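Local coordinates for protein alpha-L-rhamnosidase (Klebsiella oxytoca, PDB 4XHC) that hydrolyses alpha-L-rhamnosides, releasing rhamnose, as a member of glycoside hydrolase family 78, at residues A218-A223 against F537-G542; L225-C230 against R251-V256; Y467-Y472 against K490-A495; G494-Y499 against T503-F508. One frame throughout, in Å; residues are numbered along the deposited sequence.

Interaction 1 (A218-A223 against F537-G542)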
# COMPACT_ATOMS: atom_id res chain seq x y z
N ALA A 218 -29.46 -14.76 23.47
CA ALA A 218 -28.05 -14.50 23.16
C ALA A 218 -27.69 -14.92 21.74
O ALA A 218 -26.95 -14.22 21.04
CB ALA A 218 -27.15 -15.22 24.16
N ILE A 219 -28.22 -16.06 21.31
CA ILE A 219 -28.03 -16.56 19.95
C ILE A 219 -28.71 -15.65 18.92
O ILE A 219 -28.15 -15.35 17.87
CB ILE A 219 -28.56 -18.00 19.81
CG1 ILE A 219 -27.64 -18.96 20.57
CG2 ILE A 219 -28.66 -18.43 18.36
CD1 ILE A 219 -28.22 -20.34 20.79
N ASP A 220 -29.94 -15.24 19.22
CA ASP A 220 -30.66 -14.32 18.35
C ASP A 220 -29.90 -12.99 18.17
O ASP A 220 -29.84 -12.47 17.06
CB ASP A 220 -32.06 -14.06 18.89
CG ASP A 220 -32.84 -13.06 18.04
OD1 ASP A 220 -33.40 -13.45 16.98
OD2 ASP A 220 -32.90 -11.87 18.44
N ASN A 221 -29.31 -12.46 19.24
CA ASN A 221 -28.55 -11.21 19.14
C ASN A 221 -27.36 -11.34 18.20
O ASN A 221 -27.13 -10.47 17.37
CB ASN A 221 -28.06 -10.74 20.51
CG ASN A 221 -29.18 -10.17 21.35
OD1 ASN A 221 -30.12 -9.56 20.84
ND2 ASN A 221 -29.09 -10.37 22.65
N VAL A 222 -26.63 -12.43 18.31
CA VAL A 222 -25.50 -12.67 17.43
C VAL A 222 -25.95 -12.87 15.98
O VAL A 222 -25.32 -12.37 15.05
CB VAL A 222 -24.68 -13.87 17.91
CG1 VAL A 222 -23.66 -14.30 16.87
CG2 VAL A 222 -23.99 -13.52 19.22
N ALA A 223 -27.07 -13.57 15.79
CA ALA A 223 -27.64 -13.80 14.47
C ALA A 223 -28.01 -12.50 13.77
O ALA A 223 -27.67 -12.28 12.62
CB ALA A 223 -28.86 -14.69 14.57
N PHE A 537 -35.97 -19.13 13.09
CA PHE A 537 -36.57 -20.21 13.86
C PHE A 537 -37.14 -19.71 15.19
O PHE A 537 -38.26 -20.04 15.57
CB PHE A 537 -35.55 -21.32 14.15
CG PHE A 537 -35.14 -22.11 12.94
CD1 PHE A 537 -36.09 -22.78 12.17
CD2 PHE A 537 -33.81 -22.20 12.57
CE1 PHE A 537 -35.71 -23.52 11.06
CE2 PHE A 537 -33.42 -22.93 11.46
CZ PHE A 537 -34.37 -23.59 10.70
N ILE A 538 -36.35 -18.89 15.89
CA ILE A 538 -36.74 -18.43 17.21
C ILE A 538 -37.97 -17.53 17.11
O ILE A 538 -38.92 -17.70 17.87
CB ILE A 538 -35.56 -17.74 17.92
CG1 ILE A 538 -34.52 -18.80 18.32
CG2 ILE A 538 -36.02 -17.00 19.17
CD1 ILE A 538 -33.14 -18.24 18.58
N ARG A 539 -37.95 -16.61 16.15
CA ARG A 539 -39.05 -15.65 15.99
C ARG A 539 -40.29 -16.24 15.33
O ARG A 539 -41.40 -16.04 15.81
CB ARG A 539 -38.57 -14.42 15.20
CG ARG A 539 -37.60 -13.55 15.97
CD ARG A 539 -36.75 -12.70 15.05
NE ARG A 539 -35.70 -12.01 15.79
CZ ARG A 539 -35.70 -10.72 16.11
NH1 ARG A 539 -36.71 -9.92 15.75
NH2 ARG A 539 -34.68 -10.21 16.78
N GLN A 540 -40.11 -16.98 14.24
CA GLN A 540 -41.23 -17.55 13.48
C GLN A 540 -41.95 -18.66 14.24
O GLN A 540 -43.17 -18.75 14.14
CB GLN A 540 -40.73 -18.09 12.14
CG GLN A 540 -41.82 -18.51 11.16
CD GLN A 540 -42.66 -17.35 10.69
OE1 GLN A 540 -42.21 -16.21 10.64
NE2 GLN A 540 -43.89 -17.64 10.34
N TYR A 541 -41.23 -19.49 14.98
CA TYR A 541 -41.84 -20.61 15.72
C TYR A 541 -42.03 -20.32 17.20
O TYR A 541 -42.51 -21.18 17.95
CB TYR A 541 -41.02 -21.89 15.53
CG TYR A 541 -41.04 -22.38 14.11
CD1 TYR A 541 -40.17 -21.84 13.16
CD2 TYR A 541 -41.93 -23.37 13.69
CE1 TYR A 541 -40.18 -22.28 11.85
CE2 TYR A 541 -41.94 -23.82 12.38
CZ TYR A 541 -41.06 -23.27 11.47
OH TYR A 541 -41.05 -23.68 10.17
N GLY A 542 -41.67 -19.11 17.63
CA GLY A 542 -41.88 -18.69 19.01
C GLY A 542 -41.20 -19.61 20.00
O GLY A 542 -41.80 -20.01 20.99

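Interaction 2 (L225-C230 against R251-V256)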
# COMPACT_ATOMS: atom_id res chain seq x y z
N LEU A 225 -26.95 -9.42 14.29
CA LEU A 225 -25.76 -8.64 13.92
C LEU A 225 -25.10 -9.21 12.67
O LEU A 225 -24.62 -8.46 11.82
CB LEU A 225 -24.74 -8.59 15.06
CG LEU A 225 -23.42 -7.85 14.79
CD1 LEU A 225 -23.67 -6.41 14.32
CD2 LEU A 225 -22.50 -7.88 16.01
N THR A 226 -25.10 -10.54 12.57
CA THR A 226 -24.57 -11.24 11.41
C THR A 226 -25.28 -10.80 10.15
O THR A 226 -24.64 -10.48 9.15
CB THR A 226 -24.71 -12.77 11.54
OG1 THR A 226 -24.18 -13.20 12.81
CG2 THR A 226 -23.96 -13.47 10.43
N LEU A 227 -26.61 -10.80 10.18
CA LEU A 227 -27.37 -10.41 9.00
C LEU A 227 -27.12 -8.94 8.68
O LEU A 227 -26.94 -8.58 7.52
CB LEU A 227 -28.88 -10.66 9.21
CG LEU A 227 -29.78 -10.20 8.05
CD1 LEU A 227 -29.43 -10.90 6.75
CD2 LEU A 227 -31.24 -10.42 8.41
N GLN A 228 -27.13 -8.10 9.71
CA GLN A 228 -26.94 -6.68 9.53
C GLN A 228 -25.68 -6.34 8.76
O GLN A 228 -25.70 -5.49 7.88
CB GLN A 228 -26.90 -5.98 10.88
CG GLN A 228 -26.70 -4.48 10.76
CD GLN A 228 -26.92 -3.78 12.07
OE1 GLN A 228 -26.03 -3.74 12.92
NE2 GLN A 228 -28.11 -3.22 12.25
N ASN A 229 -24.58 -6.99 9.10
CA ASN A 229 -23.31 -6.70 8.43
C ASN A 229 -23.25 -7.26 7.01
O ASN A 229 -22.51 -6.75 6.17
CB ASN A 229 -22.12 -7.15 9.29
CG ASN A 229 -21.89 -6.25 10.50
OD1 ASN A 229 -22.51 -5.19 10.63
ND2 ASN A 229 -21.02 -6.68 11.40
N CYS A 230 -24.03 -8.29 6.74
CA CYS A 230 -24.11 -8.87 5.40
C CYS A 230 -25.04 -8.07 4.47
O CYS A 230 -24.89 -8.12 3.25
CB CYS A 230 -24.54 -10.34 5.49
SG CYS A 230 -23.21 -11.46 5.99
N ARG A 251 -31.36 -17.27 -0.21
CA ARG A 251 -32.56 -17.98 0.21
C ARG A 251 -32.76 -17.94 1.71
O ARG A 251 -33.86 -17.72 2.19
CB ARG A 251 -32.54 -19.44 -0.25
CG ARG A 251 -33.82 -20.17 0.08
CD ARG A 251 -33.98 -21.47 -0.69
NE ARG A 251 -33.35 -22.57 0.03
CZ ARG A 251 -33.99 -23.50 0.71
NH1 ARG A 251 -35.31 -23.55 0.79
NH2 ARG A 251 -33.29 -24.43 1.31
N LEU A 252 -31.67 -18.16 2.45
CA LEU A 252 -31.73 -18.17 3.91
C LEU A 252 -31.78 -16.76 4.48
O LEU A 252 -32.53 -16.50 5.42
CB LEU A 252 -30.54 -18.95 4.48
CG LEU A 252 -30.81 -20.43 4.75
CD1 LEU A 252 -31.57 -21.11 3.62
CD2 LEU A 252 -29.51 -21.16 5.02
N GLN A 253 -31.02 -15.86 3.89
CA GLN A 253 -31.02 -14.48 4.34
C GLN A 253 -32.39 -13.84 4.22
O GLN A 253 -32.81 -13.09 5.10
CB GLN A 253 -29.98 -13.65 3.58
CG GLN A 253 -28.56 -14.08 3.89
CD GLN A 253 -27.52 -13.11 3.36
OE1 GLN A 253 -27.62 -11.90 3.56
NE2 GLN A 253 -26.48 -13.64 2.73
N ALA A 254 -33.10 -14.15 3.14
CA ALA A 254 -34.45 -13.60 2.94
C ALA A 254 -35.42 -14.02 4.04
O ALA A 254 -36.28 -13.25 4.43
CB ALA A 254 -34.99 -13.99 1.56
N LEU A 255 -35.29 -15.25 4.53
CA LEU A 255 -36.15 -15.72 5.61
C LEU A 255 -35.93 -14.90 6.88
O LEU A 255 -36.88 -14.53 7.55
CB LEU A 255 -35.89 -17.21 5.92
CG LEU A 255 -36.40 -18.27 4.94
CD1 LEU A 255 -36.02 -19.66 5.44
CD2 LEU A 255 -37.91 -18.16 4.74
N VAL A 256 -34.67 -14.62 7.20
CA VAL A 256 -34.35 -13.91 8.43
C VAL A 256 -34.77 -12.45 8.30
O VAL A 256 -35.33 -11.87 9.23
CB VAL A 256 -32.84 -14.01 8.77
CG1 VAL A 256 -32.54 -13.35 10.10
CG2 VAL A 256 -32.39 -15.47 8.78

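Interaction 3 (Y467-Y472 against K490-A495)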
# COMPACT_ATOMS: atom_id res chain seq x y z
N TYR A 467 -25.06 -23.77 7.33
CA TYR A 467 -25.97 -23.83 6.17
C TYR A 467 -26.73 -25.16 6.13
O TYR A 467 -27.96 -25.19 6.04
CB TYR A 467 -25.18 -23.63 4.87
CG TYR A 467 -25.98 -23.77 3.60
CD1 TYR A 467 -26.86 -22.78 3.21
CD2 TYR A 467 -25.83 -24.87 2.77
CE1 TYR A 467 -27.60 -22.88 2.04
CE2 TYR A 467 -26.56 -24.99 1.60
CZ TYR A 467 -27.45 -23.99 1.24
OH TYR A 467 -28.18 -24.08 0.06
N LEU A 468 -26.00 -26.27 6.20
CA LEU A 468 -26.63 -27.58 6.18
C LEU A 468 -27.36 -27.86 7.48
O LEU A 468 -28.39 -28.52 7.49
CB LEU A 468 -25.62 -28.69 5.90
CG LEU A 468 -26.20 -30.09 5.75
CD1 LEU A 468 -27.34 -30.09 4.74
CD2 LEU A 468 -25.13 -31.07 5.31
N ARG A 469 -26.84 -27.34 8.58
CA ARG A 469 -27.49 -27.53 9.87
C ARG A 469 -28.84 -26.86 9.91
O ARG A 469 -29.76 -27.36 10.55
CB ARG A 469 -26.62 -26.97 10.98
CG ARG A 469 -25.34 -27.75 11.18
CD ARG A 469 -25.39 -28.56 12.45
NE ARG A 469 -24.15 -29.28 12.68
CZ ARG A 469 -23.91 -30.01 13.77
NH1 ARG A 469 -24.83 -30.09 14.71
NH2 ARG A 469 -22.75 -30.63 13.92
N HIS A 470 -28.97 -25.72 9.24
CA HIS A 470 -30.26 -25.06 9.13
C HIS A 470 -31.33 -26.03 8.66
O HIS A 470 -32.45 -26.03 9.18
CB HIS A 470 -30.19 -23.90 8.15
CG HIS A 470 -31.53 -23.46 7.64
ND1 HIS A 470 -32.32 -22.56 8.32
CD2 HIS A 470 -32.22 -23.81 6.53
CE1 HIS A 470 -33.44 -22.37 7.65
NE2 HIS A 470 -33.40 -23.12 6.56
N HIS A 471 -30.98 -26.84 7.68
CA HIS A 471 -31.93 -27.77 7.09
C HIS A 471 -32.25 -28.93 8.02
O HIS A 471 -33.37 -29.40 8.04
CB HIS A 471 -31.41 -28.25 5.73
CG HIS A 471 -31.25 -27.13 4.75
ND1 HIS A 471 -30.09 -26.39 4.67
CD2 HIS A 471 -32.11 -26.59 3.85
CE1 HIS A 471 -30.23 -25.46 3.74
NE2 HIS A 471 -31.45 -25.55 3.24
N TYR A 472 -31.26 -29.36 8.79
CA TYR A 472 -31.46 -30.35 9.83
C TYR A 472 -32.51 -29.86 10.83
O TYR A 472 -33.41 -30.60 11.23
CB TYR A 472 -30.13 -30.63 10.52
CG TYR A 472 -30.19 -31.57 11.70
CD1 TYR A 472 -30.87 -32.78 11.61
CD2 TYR A 472 -29.53 -31.27 12.88
CE1 TYR A 472 -30.91 -33.65 12.69
CE2 TYR A 472 -29.56 -32.13 13.96
CZ TYR A 472 -30.26 -33.32 13.86
OH TYR A 472 -30.29 -34.16 14.93
N LYS A 490 -29.31 -24.74 20.46
CA LYS A 490 -28.48 -24.41 21.61
C LYS A 490 -27.12 -25.10 21.61
O LYS A 490 -26.11 -24.49 21.96
CB LYS A 490 -29.21 -24.80 22.89
CG LYS A 490 -30.42 -23.94 23.20
CD LYS A 490 -31.03 -24.37 24.52
CE LYS A 490 -32.09 -23.40 24.98
NZ LYS A 490 -32.85 -24.00 26.11
N ALA A 491 -27.08 -26.38 21.24
CA ALA A 491 -25.84 -27.15 21.26
C ALA A 491 -24.85 -26.65 20.21
O ALA A 491 -23.66 -26.50 20.49
CB ALA A 491 -26.12 -28.62 21.04
N TYR A 492 -25.35 -26.39 19.01
CA TYR A 492 -24.50 -25.99 17.88
C TYR A 492 -24.18 -24.49 17.87
O TYR A 492 -23.04 -24.10 18.07
CB TYR A 492 -25.16 -26.42 16.58
CG TYR A 492 -24.34 -26.21 15.33
CD1 TYR A 492 -23.23 -26.99 15.06
CD2 TYR A 492 -24.71 -25.25 14.39
CE1 TYR A 492 -22.49 -26.79 13.90
CE2 TYR A 492 -23.97 -25.05 13.23
CZ TYR A 492 -22.87 -25.82 12.99
OH TYR A 492 -22.16 -25.61 11.83
N TRP A 493 -25.18 -23.64 17.66
CA TRP A 493 -24.96 -22.19 17.64
C TRP A 493 -24.55 -21.63 19.01
O TRP A 493 -23.78 -20.68 19.09
CB TRP A 493 -26.19 -21.45 17.14
CG TRP A 493 -26.39 -21.50 15.65
CD1 TRP A 493 -25.93 -20.60 14.74
CD2 TRP A 493 -27.12 -22.48 14.91
NE1 TRP A 493 -26.32 -20.96 13.48
CE2 TRP A 493 -27.06 -22.10 13.56
CE3 TRP A 493 -27.83 -23.63 15.26
CZ2 TRP A 493 -27.67 -22.84 12.55
CZ3 TRP A 493 -28.43 -24.37 14.26
CH2 TRP A 493 -28.34 -23.98 12.92
N GLY A 494 -25.05 -22.23 20.09
CA GLY A 494 -24.60 -21.86 21.44
C GLY A 494 -23.12 -22.10 21.69
O GLY A 494 -22.48 -21.39 22.47
N ALA A 495 -22.57 -23.11 21.01
CA ALA A 495 -21.13 -23.40 21.07
C ALA A 495 -20.31 -22.26 20.48
O ALA A 495 -19.29 -21.87 21.06
CB ALA A 495 -20.81 -24.70 20.36

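Interaction 4 (G494-Y499 against T503-F508). With RAM (alpha-L-rhamnopyranose), chain C.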
# COMPACT_ATOMS: atom_id res chain seq x y z
N GLY A 494 -25.05 -22.23 20.09
CA GLY A 494 -24.60 -21.86 21.44
C GLY A 494 -23.12 -22.10 21.69
O GLY A 494 -22.48 -21.39 22.47
N ALA A 495 -22.57 -23.11 21.01
CA ALA A 495 -21.13 -23.40 21.07
C ALA A 495 -20.31 -22.26 20.48
O ALA A 495 -19.29 -21.87 21.06
CB ALA A 495 -20.81 -24.70 20.36
N MET A 496 -20.75 -21.72 19.35
CA MET A 496 -20.09 -20.57 18.73
C MET A 496 -20.18 -19.35 19.63
O MET A 496 -19.21 -18.62 19.80
CB MET A 496 -20.68 -20.27 17.35
CG MET A 496 -20.17 -21.20 16.26
SD MET A 496 -20.72 -20.78 14.59
CE MET A 496 -22.41 -21.36 14.65
N VAL A 497 -21.34 -19.15 20.25
CA VAL A 497 -21.49 -18.06 21.20
C VAL A 497 -20.55 -18.23 22.39
O VAL A 497 -19.83 -17.29 22.74
CB VAL A 497 -22.94 -17.91 21.70
CG1 VAL A 497 -23.02 -16.92 22.86
CG2 VAL A 497 -23.84 -17.49 20.56
N ASP A 498 -20.54 -19.42 22.99
CA ASP A 498 -19.65 -19.71 24.14
C ASP A 498 -18.16 -19.53 23.80
O ASP A 498 -17.39 -19.12 24.67
CB ASP A 498 -19.89 -21.12 24.68
CG ASP A 498 -21.24 -21.29 25.36
OD1 ASP A 498 -21.80 -20.30 25.90
OD2 ASP A 498 -21.76 -22.43 25.35
N TYR A 499 -17.77 -19.82 22.56
CA TYR A 499 -16.41 -19.58 22.09
C TYR A 499 -16.08 -18.09 21.96
O TYR A 499 -14.92 -17.73 21.82
CB TYR A 499 -16.17 -20.24 20.72
CG TYR A 499 -15.83 -21.73 20.69
CD1 TYR A 499 -14.78 -22.26 21.44
CD2 TYR A 499 -16.54 -22.60 19.86
CE1 TYR A 499 -14.48 -23.61 21.39
CE2 TYR A 499 -16.25 -23.95 19.81
CZ TYR A 499 -15.21 -24.45 20.57
OH TYR A 499 -14.94 -25.79 20.49
N THR A 503 -20.38 -12.72 15.58
CA THR A 503 -21.20 -13.07 14.42
C THR A 503 -21.01 -14.54 14.10
O THR A 503 -19.96 -15.11 14.42
CB THR A 503 -20.80 -12.24 13.20
OG1 THR A 503 -19.40 -12.37 12.97
CG2 THR A 503 -21.12 -10.79 13.42
N PHE A 504 -22.00 -15.17 13.47
CA PHE A 504 -21.89 -16.60 13.17
C PHE A 504 -21.04 -16.90 11.94
O PHE A 504 -20.97 -16.10 10.99
CB PHE A 504 -23.28 -17.25 13.08
CG PHE A 504 -23.96 -17.37 14.41
CD1 PHE A 504 -23.31 -17.93 15.50
CD2 PHE A 504 -25.25 -16.90 14.59
CE1 PHE A 504 -23.92 -18.03 16.73
CE2 PHE A 504 -25.87 -17.00 15.82
CZ PHE A 504 -25.21 -17.56 16.89
N TRP A 505 -20.41 -18.07 11.96
CA TRP A 505 -19.32 -18.39 11.04
C TRP A 505 -19.81 -19.09 9.78
O TRP A 505 -20.82 -19.79 9.80
CB TRP A 505 -18.29 -19.28 11.74
CG TRP A 505 -17.78 -18.74 13.06
CD1 TRP A 505 -17.83 -17.44 13.49
CD2 TRP A 505 -17.14 -19.48 14.10
NE1 TRP A 505 -17.26 -17.34 14.74
CE2 TRP A 505 -16.83 -18.58 15.14
CE3 TRP A 505 -16.80 -20.83 14.25
CZ2 TRP A 505 -16.21 -18.98 16.31
CZ3 TRP A 505 -16.18 -21.23 15.42
CH2 TRP A 505 -15.89 -20.31 16.44
N GLU A 506 -19.07 -18.91 8.69
CA GLU A 506 -19.32 -19.63 7.45
C GLU A 506 -19.18 -21.16 7.64
O GLU A 506 -20.04 -21.93 7.20
CB GLU A 506 -18.34 -19.17 6.39
CG GLU A 506 -18.50 -19.82 5.02
CD GLU A 506 -17.33 -19.55 4.10
OE1 GLU A 506 -16.26 -19.18 4.63
OE2 GLU A 506 -17.47 -19.67 2.86
N ILE A 507 -18.10 -21.57 8.29
CA ILE A 507 -17.75 -22.98 8.48
C ILE A 507 -17.74 -23.34 9.96
O ILE A 507 -17.17 -22.61 10.76
CB ILE A 507 -16.32 -23.25 7.94
CG1 ILE A 507 -16.16 -22.77 6.49
CG2 ILE A 507 -15.94 -24.72 8.08
CD1 ILE A 507 -17.11 -23.39 5.50
N PHE A 508 -18.37 -24.46 10.34
CA PHE A 508 -18.27 -24.95 11.73
C PHE A 508 -18.62 -26.45 11.90
O PHE A 508 -19.78 -26.86 11.84
CB PHE A 508 -19.10 -24.08 12.69
CG PHE A 508 -18.95 -24.45 14.15
CD1 PHE A 508 -17.69 -24.68 14.70
CD2 PHE A 508 -20.06 -24.56 14.97
CE1 PHE A 508 -17.55 -25.03 16.03
CE2 PHE A 508 -19.92 -24.91 16.31
CZ PHE A 508 -18.66 -25.14 16.84
C1 RAM C . -18.60 -20.39 -1.05
C2 RAM C . -19.29 -19.57 0.02
C3 RAM C . -20.72 -19.26 -0.38
C4 RAM C . -21.35 -20.50 -1.00
C5 RAM C . -20.65 -20.79 -2.32
C6 RAM C . -20.60 -22.26 -2.65
O1 RAM C . -17.32 -19.91 -1.19
O2 RAM C . -19.30 -20.37 1.20
O3 RAM C . -21.49 -18.84 0.75
O4 RAM C . -22.72 -20.29 -1.24
O5 RAM C . -19.30 -20.29 -2.28

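Interaction 1 (A218-A223 against F537-G542)
I538 and R539 join the C-terminal helix 534-540 to helix 214-230. Both helices belong to the six-hairpin glycosidase domain, which in family 78 is an (alpha/alpha)6 barrel. The contact joins helices more than 300 residues apart in the chain. The backbones come closest at D220 and I538, whose CA atoms are 7.4 Å apart. I538 supplies the apolar part. Its CD1 meets CB of D220 at 4.3 Å and lies 4.5 Å from CG2 of I219. I219 also packs on W493 and V497, so the apolar packing continues onto helix 482-498. R539 follows with the polar part. Its chain runs extended from CG to NE and meets the D220 side chain at about a right angle. The guanidinium forms a bidentate, side-on salt bridge with the D220 carboxylate through NE and NH2. NH2 takes the syn lone pair of OD2, and OD1 is met on its syn side, somewhat out of the carboxylate plane. The two planes are only 29° apart. D220 CG stands opposite its backbone N across the CA-CB bond, which carries the carboxylate out to this group. Two bonds with separate acceptors limit rotation at both ends. The third nitrogen, NH1, donates to the carbonyl O of P207. Of the two bonds to D220, R539 NE to OD1 is the straighter, 3.0 Å long with an angle of 169° at the hydrogen; R539 NH2 to OD2 is 2.9 Å and bends to 151°.

Interaction 2 (L225-C230 against R251-V256)
L227 and V256 make the apolar part of this contact. The branch CD2 of L227 meets CG1 of V256 at 3.6 Å and CB of V256 at 3.9 Å. The two side chains run past each other in opposite directions. V256 CG1 lies trans to the backbone N (chi1 -176°), which turns that methyl to the leucine. V256 also packs on A535 of helix 534-540. The backbones are closest at L227 and Q253, with CA atoms 7.2 Å apart. The segments belong to helices 214-230 and 247-259 of the (alpha/alpha)6 barrel expected for this family. Their local axes are 11.0 Å apart and cross at -116°, far from the antiparallel course of a tight helical hairpin. The second kind of contact is polar against apolar. OE1 of Q253 sits 3.8 Å from CD1 of L227 and 4.0 Å from CB of C230. No hydrogen bond crosses between the segments. The polar end of Q253 is held from outside, as its NE2 donates to the carbonyl O of E236. C230 shares backbone hydrogen bonding with that same E236, so the loop residue ties to both helices. The Q253 side chain lies about 7 Å from the bound rhamnose.

Interaction 3 (Y467-Y472 against K490-A495)
R469 lies flat over one face of the Y492 ring, and this face-on contact is the close-packed part. Its CD sits 3.5 Å from the ring centroid and only 5° off the ring normal, a CH-pi contact. CG rests nearer the hydroxyl end of the ring, 3.6 Å from CZ of Y492. The guanidinium carries on over the CD1 and CE1 side, and its plane is 14° from that of the ring. A bend at chi2 lays the arginine chain along the ring. Y492 is fixed at its far end too, where OH bonds to the carbonyl O of F508. The rest of the contact is looser. W493 reaches across with CH2 alone, 4.0 Å from CB of R469 and 4.1 Å from N of H470, which lies near the indole plane. W493 NE1 bonds outside the pair, to the carbonyl O of S531. On the solvent side, A491 is exposed and its methyl stays 6.6 Å from the facing segment. R469 itself is partly exposed. The local axes are 11.9 Å apart and their N-to-C directions differ by 152°. Helices 466-478 and 482-498 thus form a near-antiparallel pair joined by a short turn, of the kind expected in a six-hairpin glycosidase domain.

Interaction 4 (G494-Y499 against T503-F508)
E506 OE2 accepts a hydrogen bond of 2.6 Å from O2 of the bound rhamnose and is also bonded to the hydroxyl of Y518. The other carboxylate oxygen, OE1, is held by a salt bridge to R241 and a bond to N of S525. These partners fix the carboxylate at both oxygens. CB of E506 points away from helix 482-498, while F504, W505 and F508 of the same loop meet that helix. M496 is the centre of the packing. Its side chain enters between the three aromatic rings. CG lies over one face of F508, 3.9 Å from the centroid, and over one face of the W505 six-membered ring, 4.0 Å from its centroid. SD makes oblique Met-aromatic contacts, 4.2 Å from the centroid of the W505 five-membered ring. A turn at chi3 (-75°) swings CE to F504, where it meets CD1 at 3.6 Å. V497 CG2 also touches F504, at 3.9 Å from CE1. Y499 lies at the exposed margin: its CE2 is 4.0 Å from CZ of F508, which approaches the tyrosine ring at its edge. F504 in addition meets W493 edge-to-face, and W505 meets Y526 in the same way. No hydrogen bond crosses between 494-499 and 503-508. The loop is therefore held to the helix by dispersion and sulfur-aromatic contacts, while E506 on the loop accepts a bond from the sugar. With aromatic rings toward the helix and a carboxylate gripped at both oxygens toward the sugar, the arrangement is consistent with a fixed position of E506 in the pocket.

How the interactions relate
All four contacts lie in the catalytic domain. Interactions 3 and 4 share G494 and A495, and their centres are 9 Å apart. They are also bonded to each other, the helix pair to the loop. Interactions 1 and 2 use successive parts of helix 214-230, with centres 12 Å apart. The same helix meets the loop of interaction 4: V222 CG1 packs on F504 CZ at 3.6 Å, and F504 N probably bonds T226 OG1 at 3.0 Å. L252 packs on Y467, linking interactions 2 and 3. Rhamnose touches interaction 4 through E506. Helix 247-259 of interaction 2 also supplies D249, whose OD1 is hydrogen-bonded to the sugar. The side chain of Y492 in interaction 3 is about 12 Å from the sugar.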